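Local coordinates for protein hypothetic aldehyde deformylating oxygenase (Sulfolobus tokodaii, PDB 5V4T) that binds ferric iron within a ferritin-like bundle of helices and probably acts as an aldehyde deformylating oxygenase, at residues Ile102-His107 / Glu160-Arg165; His22-Ser27 / Phe63-Phe68; Lys37-Lys42 / Gln52-Glu57. All blocks are in the same frame, centred on the assembly; numbering follows the deposited sequence.

Contact 1. Residues Ile102-His107 / Glu160-Arg165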
loop_
_atom_site.group_PDB
_atom_site.type_symbol
_atom_site.label_atom_id
_atom_site.label_comp_id
_atom_site.label_asym_id
_atom_site.label_seq_id
_atom_site.Cartn_x
_atom_site.Cartn_y
_atom_site.Cartn_z
ATOM N N ILE A 102 1.041 4.887 -13.860
ATOM C CA ILE A 102 1.180 3.861 -12.840
ATOM C C ILE A 102 2.348 4.135 -11.894
ATOM O O ILE A 102 2.216 3.917 -10.676
ATOM C CB ILE A 102 1.322 2.468 -13.453
ATOM C CG1 ILE A 102 0.069 2.129 -14.206
ATOM C CG2 ILE A 102 1.465 1.457 -12.366
ATOM C CD1 ILE A 102 0.319 1.152 -15.333
ATOM N N ALA A 103 3.465 4.579 -12.418
ATOM C CA ALA A 103 4.620 4.812 -11.554
ATOM C C ALA A 103 4.340 5.877 -10.507
ATOM O O ALA A 103 4.841 5.792 -9.388
ATOM C CB ALA A 103 5.826 5.177 -12.359
ATOM N N THR A 104 3.559 6.901 -10.875
ATOM C CA THR A 104 3.197 7.921 -9.892
ATOM C C THR A 104 2.057 7.526 -8.964
ATOM O O THR A 104 2.147 7.751 -7.727
ATOM C CB THR A 104 2.905 9.234 -10.648
ATOM O OG1 THR A 104 1.989 9.002 -11.712
ATOM C CG2 THR A 104 4.126 9.738 -11.206
ATOM N N ARG A 105 0.970 6.991 -9.495
ATOM C CA ARG A 105 -0.150 6.614 -8.646
ATOM C C ARG A 105 0.186 5.433 -7.758
ATOM O O ARG A 105 -0.127 5.452 -6.542
ATOM C CB ARG A 105 -1.415 6.286 -9.445
ATOM C CG ARG A 105 -2.574 5.815 -8.574
ATOM C CD ARG A 105 -3.793 5.395 -9.364
ATOM N NE ARG A 105 -4.378 6.533 -10.050
ATOM C CZ ARG A 105 -5.369 7.311 -9.612
ATOM N NH1 ARG A 105 -5.915 7.139 -8.452
ATOM N NH2 ARG A 105 -5.765 8.358 -10.383
ATOM N N PHE A 106 0.851 4.439 -8.351
ATOM C CA PHE A 106 1.110 3.197 -7.601
ATOM C C PHE A 106 2.469 3.256 -6.938
ATOM O O PHE A 106 2.541 3.359 -5.666
ATOM C CB PHE A 106 1.011 1.953 -8.481
ATOM C CG PHE A 106 1.023 0.701 -7.658
ATOM C CD1 PHE A 106 -0.078 0.347 -6.874
ATOM C CD2 PHE A 106 2.133 -0.111 -7.648
ATOM C CE1 PHE A 106 -0.038 -0.763 -6.060
ATOM C CE2 PHE A 106 2.161 -1.247 -6.842
ATOM C CZ PHE A 106 1.079 -1.564 -6.044
ATOM N N HIS A 107 3.573 3.288 -7.679
ATOM C CA HIS A 107 4.836 3.200 -6.983
ATOM C C HIS A 107 5.067 4.347 -6.008
ATOM O O HIS A 107 5.586 4.158 -4.909
ATOM C CB HIS A 107 5.980 3.032 -7.948
ATOM C CG HIS A 107 5.827 1.834 -8.839
ATOM N ND1 HIS A 107 4.899 1.744 -9.859
ATOM C CD2 HIS A 107 6.449 0.635 -8.803
ATOM C CE1 HIS A 107 4.984 0.564 -10.439
ATOM N NE2 HIS A 107 5.931 -0.126 -9.823
ATOM N N GLU A 160 8.974 16.629 -14.570
ATOM C CA GLU A 160 7.934 17.605 -14.263
ATOM C C GLU A 160 6.529 17.014 -14.228
ATOM O O GLU A 160 5.753 17.254 -13.275
ATOM C CB GLU A 160 8.050 18.764 -15.279
ATOM C CG GLU A 160 7.055 19.881 -15.091
ATOM C CD GLU A 160 7.105 20.940 -16.206
ATOM O OE1 GLU A 160 8.053 20.975 -17.042
ATOM O OE2 GLU A 160 6.175 21.796 -16.222
ATOM N N TYR A 161 6.177 16.144 -15.208
ATOM C CA TYR A 161 4.912 15.521 -15.193
ATOM C C TYR A 161 4.728 14.615 -13.946
ATOM O O TYR A 161 3.667 14.590 -13.306
ATOM C CB TYR A 161 4.786 14.625 -16.430
ATOM C CG TYR A 161 3.486 13.900 -16.537
ATOM C CD1 TYR A 161 2.354 14.480 -17.021
ATOM C CD2 TYR A 161 3.408 12.543 -16.168
ATOM C CE1 TYR A 161 1.142 13.757 -17.143
ATOM C CE2 TYR A 161 2.222 11.836 -16.282
ATOM C CZ TYR A 161 1.109 12.460 -16.828
ATOM O OH TYR A 161 -0.074 11.828 -16.935
ATOM N N ALA A 162 5.789 13.899 -13.598
ATOM C CA ALA A 162 5.705 12.969 -12.452
ATOM C C ALA A 162 5.532 13.687 -11.105
ATOM O O ALA A 162 4.710 13.317 -10.291
ATOM C CB ALA A 162 6.933 12.055 -12.417
ATOM N N VAL A 163 6.269 14.770 -10.957
ATOM C CA VAL A 163 6.116 15.567 -9.728
ATOM C C VAL A 163 4.701 16.089 -9.631
ATOM O O VAL A 163 4.097 16.021 -8.579
ATOM C CB VAL A 163 7.169 16.679 -9.650
ATOM C CG1 VAL A 163 6.904 17.610 -8.463
ATOM C CG2 VAL A 163 8.550 16.116 -9.557
ATOM N N LYS A 164 4.165 16.685 -10.736
ATOM C CA LYS A 164 2.813 17.196 -10.712
ATOM C C LYS A 164 1.779 16.087 -10.391
ATOM O O LYS A 164 0.826 16.329 -9.629
ATOM C CB LYS A 164 2.481 17.922 -12.019
ATOM C CG LYS A 164 3.274 19.209 -12.197
ATOM C CD LYS A 164 3.005 19.895 -13.536
ATOM C CE LYS A 164 1.567 19.695 -14.037
ATOM N NZ LYS A 164 1.124 20.749 -15.036
ATOM N N ARG A 165 1.992 14.874 -10.931
ATOM C CA ARG A 165 1.154 13.749 -10.598
ATOM C C ARG A 165 1.150 13.439 -9.119
ATOM O O ARG A 165 0.048 13.192 -8.521
ATOM C CB ARG A 165 1.567 12.480 -11.332
ATOM C CG ARG A 165 1.242 12.457 -12.808
ATOM C CD ARG A 165 -0.119 11.929 -13.116
ATOM N NE ARG A 165 -0.259 10.544 -12.727
ATOM C CZ ARG A 165 -1.404 9.918 -12.716
ATOM N NH1 ARG A 165 -2.507 10.544 -13.168
ATOM N NH2 ARG A 165 -1.470 8.657 -12.360
HETATM O O HOH W 1 -4.978 9.124 -13.055
#

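Contact 2. Residues His22-Ser27 / Phe63-Phe68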
loop_
_atom_site.group_PDB
_atom_site.type_symbol
_atom_site.label_atom_id
_atom_site.label_comp_id
_atom_site.label_asym_id
_atom_site.label_seq_id
_atom_site.Cartn_x
_atom_site.Cartn_y
_atom_site.Cartn_z
ATOM N N HIS A 22 -6.173 -2.926 3.647
ATOM C CA HIS A 22 -5.631 -2.008 2.624
ATOM C C HIS A 22 -4.601 -2.686 1.736
ATOM O O HIS A 22 -4.464 -2.333 0.576
ATOM C CB HIS A 22 -5.044 -0.730 3.237
ATOM C CG HIS A 22 -6.065 0.161 3.874
ATOM N ND1 HIS A 22 -6.859 -0.232 4.941
ATOM C CD2 HIS A 22 -6.334 1.476 3.671
ATOM C CE1 HIS A 22 -7.631 0.782 5.300
ATOM N NE2 HIS A 22 -7.311 1.834 4.561
ATOM N N PHE A 23 -3.902 -3.662 2.271
ATOM C CA PHE A 23 -3.000 -4.482 1.447
ATOM C C PHE A 23 -3.663 -5.658 0.790
ATOM O O PHE A 23 -3.149 -6.197 -0.208
ATOM C CB PHE A 23 -1.847 -5.000 2.315
ATOM C CG PHE A 23 -1.036 -3.894 2.901
ATOM C CD1 PHE A 23 -1.407 -3.250 4.070
ATOM C CD2 PHE A 23 0.100 -3.427 2.246
ATOM C CE1 PHE A 23 -0.683 -2.197 4.593
ATOM C CE2 PHE A 23 0.811 -2.356 2.768
ATOM C CZ PHE A 23 0.417 -1.736 3.942
ATOM N N TYR A 24 -4.773 -6.093 1.347
ATOM C CA TYR A 24 -5.512 -7.261 0.861
ATOM C C TYR A 24 -7.015 -7.020 1.058
ATOM O O TYR A 24 -7.618 -7.515 2.019
ATOM C CB TYR A 24 -5.014 -8.514 1.612
ATOM C CG TYR A 24 -5.649 -9.789 1.099
ATOM C CD1 TYR A 24 -5.403 -10.219 -0.202
ATOM C CD2 TYR A 24 -6.510 -10.521 1.883
ATOM C CE1 TYR A 24 -5.996 -11.366 -0.699
ATOM C CE2 TYR A 24 -7.131 -11.678 1.384
ATOM C CZ TYR A 24 -6.855 -12.089 0.108
ATOM O OH TYR A 24 -7.433 -13.236 -0.406
ATOM N N PRO A 25 -7.639 -6.225 0.154
ATOM C CA PRO A 25 -9.004 -5.733 0.358
ATOM C C PRO A 25 -10.069 -6.784 0.046
ATOM O O PRO A 25 -10.792 -6.687 -0.966
ATOM C CB PRO A 25 -9.083 -4.535 -0.598
ATOM C CG PRO A 25 -8.140 -4.897 -1.720
ATOM C CD PRO A 25 -6.985 -5.543 -0.991
ATOM N N ALA A 26 -10.103 -7.808 0.881
ATOM C CA ALA A 26 -10.868 -8.997 0.624
ATOM C C ALA A 26 -12.345 -8.703 0.421
ATOM O O ALA A 26 -12.941 -9.372 -0.385
ATOM C CB ALA A 26 -10.695 -10.000 1.768
ATOM N N SER A 27 -12.919 -7.724 1.125
ATOM C CA SER A 27 -14.351 -7.397 0.994
ATOM C C SER A 27 -14.717 -6.895 -0.408
ATOM O O SER A 27 -15.879 -6.980 -0.820
ATOM C CB SER A 27 -14.774 -6.339 2.015
ATOM O OG SER A 27 -14.155 -5.066 1.742
ATOM N N PHE A 63 0.381 -13.839 1.725
ATOM C CA PHE A 63 0.718 -13.699 3.146
ATOM C C PHE A 63 -0.522 -13.275 3.968
ATOM O O PHE A 63 -0.820 -13.845 5.037
ATOM C CB PHE A 63 1.887 -12.741 3.300
ATOM C CG PHE A 63 2.047 -12.221 4.682
ATOM C CD1 PHE A 63 2.623 -13.007 5.678
ATOM C CD2 PHE A 63 1.543 -10.982 5.001
ATOM C CE1 PHE A 63 2.687 -12.558 6.981
ATOM C CE2 PHE A 63 1.636 -10.494 6.293
ATOM C CZ PHE A 63 2.189 -11.320 7.287
ATOM N N PHE A 64 -1.229 -12.260 3.497
ATOM C CA PHE A 64 -2.373 -11.766 4.269
ATOM C C PHE A 64 -3.496 -12.798 4.234
ATOM O O PHE A 64 -4.138 -13.015 5.241
ATOM C CB PHE A 64 -2.850 -10.411 3.765
ATOM C CG PHE A 64 -1.932 -9.294 4.125
ATOM C CD1 PHE A 64 -1.835 -8.834 5.459
ATOM C CD2 PHE A 64 -1.063 -8.742 3.163
ATOM C CE1 PHE A 64 -0.974 -7.774 5.786
ATOM C CE2 PHE A 64 -0.230 -7.717 3.522
ATOM C CZ PHE A 64 -0.151 -7.263 4.818
ATOM N N ASN A 65 -3.701 -13.416 3.095
ATOM C CA ASN A 65 -4.817 -14.384 2.999
ATOM C C ASN A 65 -4.557 -15.552 3.904
ATOM O O ASN A 65 -5.444 -15.984 4.604
ATOM C CB ASN A 65 -4.965 -14.770 1.532
ATOM C CG ASN A 65 -6.047 -15.796 1.296
ATOM O OD1 ASN A 65 -7.202 -15.568 1.588
ATOM N ND2 ASN A 65 -5.659 -16.928 0.798
ATOM N N GLU A 66 -3.333 -16.040 3.946
ATOM C CA GLU A 66 -2.987 -17.141 4.829
ATOM C C GLU A 66 -3.019 -16.764 6.288
ATOM O O GLU A 66 -3.514 -17.503 7.128
ATOM C CB GLU A 66 -1.597 -17.683 4.503
ATOM C CG GLU A 66 -1.539 -18.396 3.146
ATOM C CD GLU A 66 -2.548 -19.557 3.021
ATOM O OE1 GLU A 66 -2.842 -20.253 4.049
ATOM O OE2 GLU A 66 -3.052 -19.772 1.883
ATOM N N TYR A 67 -2.494 -15.584 6.625
ATOM C CA TYR A 67 -2.462 -15.189 7.990
ATOM C C TYR A 67 -3.876 -15.078 8.589
ATOM O O TYR A 67 -4.060 -15.438 9.761
ATOM C CB TYR A 67 -1.734 -13.836 8.177
ATOM C CG TYR A 67 -1.411 -13.545 9.620
ATOM C CD1 TYR A 67 -0.254 -14.025 10.207
ATOM C CD2 TYR A 67 -2.329 -12.860 10.439
ATOM C CE1 TYR A 67 0.030 -13.787 11.562
ATOM C CE2 TYR A 67 -2.061 -12.638 11.805
ATOM C CZ TYR A 67 -0.873 -13.110 12.356
ATOM O OH TYR A 67 -0.655 -12.896 13.693
ATOM N N PHE A 68 -4.790 -14.515 7.821
ATOM C CA PHE A 68 -6.136 -14.203 8.311
ATOM C C PHE A 68 -7.186 -15.270 7.936
ATOM O O PHE A 68 -8.385 -15.009 8.079
ATOM C CB PHE A 68 -6.563 -12.827 7.876
ATOM C CG PHE A 68 -5.785 -11.738 8.578
ATOM C CD1 PHE A 68 -5.943 -11.496 9.923
ATOM C CD2 PHE A 68 -4.844 -10.990 7.885
ATOM C CE1 PHE A 68 -5.233 -10.497 10.580
ATOM C CE2 PHE A 68 -4.134 -9.959 8.543
ATOM C CZ PHE A 68 -4.340 -9.692 9.854
#

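Contact 3. Residues Lys37-Lys42 / Gln52-Glu57. With FE (Fe (III) ion), chain C.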
loop_
_atom_site.group_PDB
_atom_site.type_symbol
_atom_site.label_atom_id
_atom_site.label_comp_id
_atom_site.label_asym_id
_atom_site.label_seq_id
_atom_site.Cartn_x
_atom_site.Cartn_y
_atom_site.Cartn_z
ATOM N N LYS A 37 -4.824 -9.065 -15.022
ATOM C CA LYS A 37 -4.499 -9.134 -16.450
ATOM C C LYS A 37 -3.663 -7.948 -16.894
ATOM O O LYS A 37 -2.675 -8.098 -17.601
ATOM C CB LYS A 37 -5.758 -9.146 -17.324
ATOM C CG LYS A 37 -6.071 -10.535 -17.746
ATOM C CD LYS A 37 -7.483 -10.694 -18.303
ATOM C CE LYS A 37 -7.865 -12.176 -18.253
ATOM N NZ LYS A 37 -9.169 -12.419 -18.911
ATOM N N LEU A 38 -4.091 -6.756 -16.508
ATOM C CA LEU A 38 -3.369 -5.548 -16.917
ATOM C C LEU A 38 -1.961 -5.529 -16.373
ATOM O O LEU A 38 -1.034 -5.195 -17.079
ATOM C CB LEU A 38 -4.114 -4.312 -16.479
ATOM C CG LEU A 38 -5.443 -4.059 -17.214
ATOM C CD1 LEU A 38 -6.295 -3.088 -16.410
ATOM C CD2 LEU A 38 -5.200 -3.620 -18.627
ATOM N N SER A 39 -1.791 -5.933 -15.113
ATOM C CA SER A 39 -0.437 -5.913 -14.548
ATOM C C SER A 39 0.457 -6.961 -15.213
ATOM O O SER A 39 1.645 -6.715 -15.517
ATOM C CB SER A 39 -0.497 -6.053 -13.020
ATOM O OG SER A 39 -0.767 -7.373 -12.684
ATOM N N PHE A 40 -0.122 -8.116 -15.533
ATOM C CA PHE A 40 0.679 -9.155 -16.241
ATOM C C PHE A 40 1.092 -8.661 -17.620
ATOM O O PHE A 40 2.275 -8.829 -18.047
ATOM C CB PHE A 40 -0.113 -10.415 -16.408
ATOM C CG PHE A 40 -0.248 -11.256 -15.180
ATOM C CD1 PHE A 40 0.278 -10.898 -13.939
ATOM C CD2 PHE A 40 -0.915 -12.437 -15.260
ATOM C CE1 PHE A 40 0.109 -11.767 -12.819
ATOM C CE2 PHE A 40 -1.036 -13.307 -14.184
ATOM C CZ PHE A 40 -0.557 -12.955 -12.941
ATOM N N GLU A 41 0.134 -8.066 -18.307
ATOM C CA GLU A 41 0.396 -7.527 -19.640
ATOM C C GLU A 41 1.485 -6.495 -19.692
ATOM O O GLU A 41 2.424 -6.611 -20.486
ATOM C CB GLU A 41 -0.880 -6.993 -20.273
ATOM C CG GLU A 41 -1.905 -8.074 -20.524
ATOM C CD GLU A 41 -3.247 -7.500 -21.012
ATOM O OE1 GLU A 41 -3.451 -6.253 -20.954
ATOM O OE2 GLU A 41 -4.093 -8.315 -21.466
ATOM N N LYS A 42 1.396 -5.499 -18.830
ATOM C CA LYS A 42 2.393 -4.503 -18.745
ATOM C C LYS A 42 3.724 -5.034 -18.282
ATOM O O LYS A 42 4.770 -4.673 -18.813
ATOM C CB LYS A 42 1.932 -3.324 -17.888
ATOM C CG LYS A 42 0.657 -2.667 -18.363
ATOM C CD LYS A 42 0.632 -2.341 -19.804
ATOM C CE LYS A 42 -0.608 -1.526 -20.045
ATOM N NZ LYS A 42 -0.589 -1.101 -21.458
ATOM N N GLN A 52 9.222 -9.622 -11.447
ATOM C CA GLN A 52 9.480 -9.908 -10.039
ATOM C C GLN A 52 8.520 -9.096 -9.174
ATOM O O GLN A 52 7.976 -9.601 -8.202
ATOM C CB GLN A 52 10.918 -9.670 -9.696
ATOM C CG GLN A 52 11.173 -10.000 -8.243
ATOM C CD GLN A 52 12.581 -10.319 -7.939
ATOM O OE1 GLN A 52 13.364 -10.686 -8.800
ATOM N NE2 GLN A 52 12.938 -10.151 -6.672
ATOM N N GLN A 53 8.304 -7.849 -9.517
ATOM C CA GLN A 53 7.333 -7.071 -8.715
ATOM C C GLN A 53 5.941 -7.656 -8.671
ATOM O O GLN A 53 5.291 -7.765 -7.657
ATOM C CB GLN A 53 7.287 -5.595 -9.149
ATOM C CG GLN A 53 6.267 -4.827 -8.287
ATOM C CD GLN A 53 6.236 -3.344 -8.577
ATOM O OE1 GLN A 53 6.729 -2.870 -9.614
ATOM N NE2 GLN A 53 5.514 -2.633 -7.716
ATOM N N VAL A 54 5.437 -8.067 -9.843
ATOM C CA VAL A 54 4.108 -8.656 -9.843
ATOM C C VAL A 54 4.068 -9.939 -9.022
ATOM O O VAL A 54 3.109 -10.177 -8.280
ATOM C CB VAL A 54 3.691 -8.957 -11.318
ATOM C CG1 VAL A 54 2.569 -10.010 -11.391
ATOM C CG2 VAL A 54 3.307 -7.671 -11.986
ATOM N N ILE A 55 5.082 -10.773 -9.142
ATOM C CA ILE A 55 5.147 -11.992 -8.292
ATOM C C ILE A 55 5.172 -11.621 -6.811
ATOM O O ILE A 55 4.477 -12.236 -6.020
ATOM C CB ILE A 55 6.340 -12.857 -8.683
ATOM C CG1 ILE A 55 5.976 -13.524 -10.035
ATOM C CG2 ILE A 55 6.647 -13.888 -7.635
ATOM C CD1 ILE A 55 7.204 -13.890 -10.778
ATOM N N GLU A 56 5.938 -10.582 -6.458
ATOM C CA GLU A 56 6.024 -10.143 -5.078
ATOM C C GLU A 56 4.703 -9.622 -4.580
ATOM O O GLU A 56 4.311 -9.890 -3.457
ATOM C CB GLU A 56 7.144 -9.129 -4.840
ATOM C CG GLU A 56 8.497 -9.778 -4.908
ATOM C CD GLU A 56 9.662 -8.873 -4.950
ATOM O OE1 GLU A 56 9.535 -7.685 -5.332
ATOM O OE2 GLU A 56 10.783 -9.425 -4.722
ATOM N N GLU A 57 3.949 -8.914 -5.409
ATOM C CA GLU A 57 2.644 -8.449 -4.982
ATOM C C GLU A 57 1.681 -9.634 -4.709
ATOM O O GLU A 57 0.886 -9.593 -3.776
ATOM C CB GLU A 57 2.020 -7.523 -5.985
ATOM C CG GLU A 57 2.806 -6.270 -6.327
ATOM C CD GLU A 57 2.936 -5.274 -5.165
ATOM O OE1 GLU A 57 2.046 -5.295 -4.331
ATOM O OE2 GLU A 57 3.856 -4.447 -5.183
HETATM FE FE FE C . 4.614 -3.186 -3.813
HETATM O O HOH W 2 2.726 -2.833 -3.041
#

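Contact 1. Residues Ile102-His107 / Glu160-Arg165
Helices 98-128 and 159-179 of the ferritin-like bundle cross here, and Thr104 of the first meets Arg165 of the second. The direct polar link is one nearly straight bond: Arg165 NE gives its N-H to Thr104 OG1 at 2.9 Å, with 172° at the hydrogen, and the hydroxyl oxygen lies in the guanidinium plane. With chi1 at 51°, Thr104 OG1 sits between its own backbone N and carbonyl carbon, where it also bonds to the carbonyl oxygens of Glu100 and Asn101 in the turn before. The other branch serves packing. Thr104 CG2 rests 3.8 Å from Ala162 CB, while Thr104 CB comes to 3.6 Å from Arg165 CB. The two helix segments run in roughly the same direction, 33° apart, and their axes approach to 9.3 Å; at this spacing Ala162 and the Thr104 methyl meet between the axes, and Arg165 reaches over to the hydroxyl. Its first torsion, with CG anti to the carbonyl carbon, lays CG over a face of the Tyr161 ring, offset toward the rim; bends at chi2 and chi3 then turn NE back to Thr104. Arg165 NH2 continues to Asn101 O and to Asp92 OD2, and lies 3.8 Å from Arg105 CB. Asp92 OD2 also takes a salt bridge from Arg105 NE, which probably offsets the closeness of the two arginines. A leucine in place of Arg165 would probably leave the Thr104 hydroxyl without its N-H donor and Asp92 with one arginine fewer. Water 1, in the planes of both guanidinium groups, accepts from Arg105 NH2 at 2.9 Å and from Arg165 NH1 at the same distance, so the water links the two guanidinium groups.

Contact 2. Residues His22-Ser27 / Phe63-Phe68
Phe23, in the last part of helix 10-23, and Tyr24, in the loop that follows, lean on Phe64 and Asn65, joining the first helix of the ferritin-like bundle to the iron-bearing helix 49-67. The two phenylalanine rings lie near parallel, 20° apart, yet are slid so far past one another that they barely overlap, their centroids 5.6 Å apart. The closest touch is therefore made by an aliphatic carbon: Phe23 CB reaches Phe64 CE2 at 3.4 Å and Phe64 CZ at 3.8 Å. Phe23 carries its CG anti to the carbonyl carbon (chi1 -61°), and although its CB heads for helix 49-67, the ring beyond swings toward helix 98-128. Tyr24 turns otherwise: its CG is anti to the backbone N (chi1 -176°), which sends the ring along the flank of the helix to Asn65. Tyr24 CB and Phe64 CB meet at 3.6 Å, and from that point the two side chains run past each other in opposite directions. Farther out, Tyr24 CZ packs 3.6 Å from Asn65 CB, and the backbone N of Asn65 stands over one face of the tyrosine ring, offset toward its rim. Just after Tyr24 the chain folds into an inverse gamma turn centred on Pro25, closed by Ala26 N to Tyr24 O at 2.7 Å. Phe64 is also held from within its own helix, where Phe63 CD2 sits 3.8 Å above the ring plane of Phe64, over the ring centre. Helix 132-155 adds Phe134, Ile138 and Ile141 against Phe64. The Phe23 ring, whose nearest atom is about 8 Å from the iron, is received by Ala115, Leu119 and Leu122 of helix 98-128, and Phe68 packs back onto Ile16, Lys17 and Ser20 of helix 10-23.

Contact 3. Residues Lys37-Lys42 / Gln52-Glu57
Val54 of helix 49-67, an iron-binding helix of the ferritin-like bundle, presents one methyl to Phe40 and the other to Ser39 of helix 34-46, the preceding helix in the chain, which packs on its outer side. The tight part is the aromatic one. Val54 CG1 comes up at the edge of the Phe40 ring, near its plane, 3.3 Å from Phe40 CE1 and 3.5 Å from Phe40 CD1. A chi2 of 2° turns this edge of the ring to the valine, and the two side chains meet at about a right angle. Contact with Ser39 is slacker: Val54 CG2 stays 4.0 Å from Ser39 O. Little surface is buried, about 118 Å², and Lys37, Glu41 and Ile55 beside it lie on the outer surface of the chain. The inner face of segment 52-57 belongs to the iron site. Glu57 OE2 binds the ferric ion at 2.0 Å, alongside Glu111, Glu145 and His148; water 2, itself 2.1 Å from the iron, donates to Glu57 OE1 at 2.9 Å, closing a ring through metal and carboxylate. Glu56 acts from the second shell, its OE1 bonding to His148 NE2; the N-H of Gln52 NE2 meets Glu56 OE2 at 3.0 Å from above the carboxylate plane, and Arg147 makes a salt bridge to the same oxygen. Around the pair, Leu38 and Lys42 rest on Phe93 of helix 80-93, and Glu57 packs against Phe106 of helix 98-128.

From the N terminus, helix 10-23 and the loop after it open contact 2, which closes only when helix 49-67 nears its end. Inside that loop lies contact 3, a short closure between the consecutive helices 34-46 and 49-67. Contact 1 comes later in series and joins helix 98-128 to helix 159-179, across the chain's centre from contact 2. No loops cross. Contacts 2 and 3 share helix 49-67, one near its end and the other on its iron-binding part. Contacts 1 and 3 touch directly: His107 NE2 and Gln53 OE1, 2.9 Å apart, probably form a hydrogen bond, tying helix 98-128 to helix 49-67 near the iron site.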